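Local coordinates for A-type flavoprotein (Giardia intestinalis, PDB 2Q9U) that scavenges oxygen in a human parasite, probably by passing electrons from a flavin mononucleotide to a mu-oxo-diiron centre, at residues S40-Y44 against D55-F61. Numbering follows the deposited sequence.
Sequences SYNSY and DSVKYPF
Two apolar approaches converge on Tyr41, which buries the largest share of the contact. Its CB lies 3.8 Å from Val57 CG1, and its ring edge, at CE2, receives Phe61 CE2 near the ring plane at 3.7 Å. With the two ring planes at 51° and centroids 5.8 Å apart, the aromatic pair is oblique, neither stacked nor T-shaped.

Among direct polar bonds, Lys58 NZ donates to Tyr41 OH over 3.0 Å; a turn at chi3 (-87°) in the otherwise extended lysine chain brings the amine to the phenol, whose oxygen also bonds Asp24. In the same approach Lys58 CE passes close to Tyr41 CZ, oblique to the ring. Ser43 OG, placed anti to its backbone N (chi1 172°), lies 2.8 Å from Asp55 O, but Ile54 O is also within reach of its one proton, so the acceptor is not settled.

Two waters bridge the segments at Asn42 O, which accepts from both. One also donates to Asp55 OD2 at 2.7 Å, the other to Ser56 O at 2.6 Å; Asp55 OD1 is held by Asn84 N.

The contact thus ties strand 39-46 of the beta-lactamase-like domain to the loop leading from strand 52-54 into helix 62-72. The side chain of Tyr41 lies about 6 Å from the mu-oxo-diiron centre; Lys58 and Asp24, if charged as usual, would restrain the Tyr41 hydroxyl and may polarise it.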
loop_
_atom_site.group_PDB
_atom_site.type_symbol
_atom_site.label_atom_id
_atom_site.label_comp_id
_atom_site.label_asym_id
_atom_site.label_seq_id
_atom_site.Cartn_x
_atom_site.Cartn_y
_atom_site.Cartn_z
ATOM N N SER A 40 -4.648 20.546 -5.361
ATOM C CA SER A 40 -5.222 21.263 -6.512
ATOM C C SER A 40 -4.111 22.126 -7.066
ATOM O O SER A 40 -3.153 22.429 -6.346
ATOM C CB SER A 40 -6.426 22.119 -6.112
ATOM O OG SER A 40 -6.041 23.242 -5.320
ATOM N N TYR A 41 -4.244 22.514 -8.339
ATOM C CA TYR A 41 -3.331 23.437 -9.008
ATOM C C TYR A 41 -4.215 24.603 -9.406
ATOM O O TYR A 41 -4.977 24.516 -10.367
ATOM C CB TYR A 41 -2.695 22.732 -10.227
ATOM C CG TYR A 41 -2.298 21.306 -9.839
ATOM C CD1 TYR A 41 -1.456 21.094 -8.744
ATOM C CD2 TYR A 41 -2.766 20.184 -10.545
ATOM C CE1 TYR A 41 -1.095 19.801 -8.338
ATOM C CE2 TYR A 41 -2.397 18.878 -10.147
ATOM C CZ TYR A 41 -1.574 18.708 -9.039
ATOM O OH TYR A 41 -1.236 17.434 -8.598
ATOM N N ASN A 42 -4.157 25.661 -8.610
ATOM C CA ASN A 42 -5.037 26.786 -8.782
ATOM C C ASN A 42 -4.422 27.761 -9.781
ATOM O O ASN A 42 -3.236 28.090 -9.690
ATOM C CB ASN A 42 -5.282 27.479 -7.448
ATOM C CG ASN A 42 -5.843 26.538 -6.380
ATOM O OD1 ASN A 42 -6.613 25.609 -6.668
ATOM N ND2 ASN A 42 -5.466 26.794 -5.138
ATOM N N SER A 43 -5.247 28.173 -10.741
ATOM C CA SER A 43 -4.909 29.168 -11.747
ATOM C C SER A 43 -6.058 30.155 -11.696
ATOM O O SER A 43 -7.147 29.767 -11.337
ATOM C CB SER A 43 -4.872 28.513 -13.132
ATOM O OG SER A 43 -4.726 29.505 -14.146
ATOM N N TYR A 44 -5.825 31.409 -12.079
ATOM C CA TYR A 44 -6.867 32.435 -11.926
ATOM C C TYR A 44 -7.027 33.234 -13.212
ATOM O O TYR A 44 -6.048 33.496 -13.877
ATOM C CB TYR A 44 -6.543 33.378 -10.762
ATOM C CG TYR A 44 -6.467 32.611 -9.462
ATOM C CD1 TYR A 44 -7.634 32.277 -8.765
ATOM C CD2 TYR A 44 -5.242 32.133 -8.989
ATOM C CE1 TYR A 44 -7.564 31.520 -7.570
ATOM C CE2 TYR A 44 -5.165 31.370 -7.818
ATOM C CZ TYR A 44 -6.332 31.070 -7.122
ATOM O OH TYR A 44 -6.250 30.330 -5.943
ATOM N N ASP A 55 -0.813 31.751 -13.667
ATOM C CA ASP A 55 -0.345 30.369 -13.571
ATOM C C ASP A 55 -1.015 29.346 -14.500
ATOM O O ASP A 55 -2.048 29.610 -15.094
ATOM C CB ASP A 55 -0.286 29.905 -12.089
ATOM C CG ASP A 55 0.774 30.688 -11.289
ATOM O OD1 ASP A 55 1.853 31.006 -11.881
ATOM O OD2 ASP A 55 0.519 31.001 -10.100
ATOM N N SER A 56 -0.381 28.186 -14.632
ATOM C CA SER A 56 -0.950 27.076 -15.380
ATOM C C SER A 56 -1.138 25.880 -14.424
ATOM O O SER A 56 -1.222 26.062 -13.204
ATOM C CB SER A 56 -0.036 26.744 -16.573
ATOM O OG SER A 56 -0.594 25.755 -17.424
ATOM N N VAL A 57 -1.223 24.667 -14.984
ATOM C CA VAL A 57 -1.447 23.434 -14.207
ATOM C C VAL A 57 -0.607 22.297 -14.813
ATOM O O VAL A 57 -0.139 22.419 -15.943
ATOM C CB VAL A 57 -2.942 22.966 -14.191
ATOM C CG1 VAL A 57 -3.899 24.049 -13.599
ATOM C CG2 VAL A 57 -3.412 22.557 -15.569
ATOM N N LYS A 58 -0.492 21.196 -14.061
ATOM C CA LYS A 58 0.234 19.995 -14.487
ATOM C C LYS A 58 -0.370 19.468 -15.800
ATOM O O LYS A 58 -1.602 19.418 -15.923
ATOM C CB LYS A 58 0.101 18.946 -13.382
ATOM C CG LYS A 58 1.251 17.935 -13.320
ATOM C CD LYS A 58 0.905 16.834 -12.303
ATOM C CE LYS A 58 1.301 17.180 -10.853
ATOM N NZ LYS A 58 1.051 16.024 -9.863
ATOM N N TYR A 59 0.488 19.052 -16.753
ATOM C CA TYR A 59 0.068 18.679 -18.120
ATOM C C TYR A 59 -1.115 17.683 -18.267
ATOM O O TYR A 59 -1.901 17.824 -19.192
ATOM C CB TYR A 59 1.291 18.246 -18.995
ATOM C CG TYR A 59 1.828 16.887 -18.591
ATOM C CD1 TYR A 59 1.264 15.700 -19.116
ATOM C CD2 TYR A 59 2.855 16.781 -17.643
ATOM C CE1 TYR A 59 1.726 14.434 -18.716
ATOM C CE2 TYR A 59 3.341 15.520 -17.240
ATOM C CZ TYR A 59 2.767 14.352 -17.786
ATOM O OH TYR A 59 3.224 13.105 -17.378
ATOM N N PRO A 60 -1.290 16.706 -17.342
ATOM C CA PRO A 60 -2.453 15.828 -17.538
ATOM C C PRO A 60 -3.796 16.531 -17.518
ATOM O O PRO A 60 -4.762 15.991 -18.045
ATOM C CB PRO A 60 -2.353 14.834 -16.367
ATOM C CG PRO A 60 -0.902 14.861 -16.010
ATOM C CD PRO A 60 -0.497 16.281 -16.178
ATOM N N PHE A 61 -3.840 17.725 -16.927
ATOM C CA PHE A 61 -5.079 18.491 -16.702
ATOM C C PHE A 61 -5.234 19.681 -17.642
ATOM O O PHE A 61 -6.109 20.536 -17.430
ATOM C CB PHE A 61 -5.092 18.963 -15.231
ATOM C CG PHE A 61 -4.932 17.835 -14.260
ATOM C CD1 PHE A 61 -6.012 16.993 -13.973
ATOM C CD2 PHE A 61 -3.701 17.573 -13.667
ATOM C CE1 PHE A 61 -5.877 15.900 -13.072
ATOM C CE2 PHE A 61 -3.545 16.487 -12.768
ATOM C CZ PHE A 61 -4.643 15.656 -12.469
HETATM O O HOH W 1 -1.856 30.592 -8.948
HETATM O O HOH W 2 -1.463 26.125 -10.606
#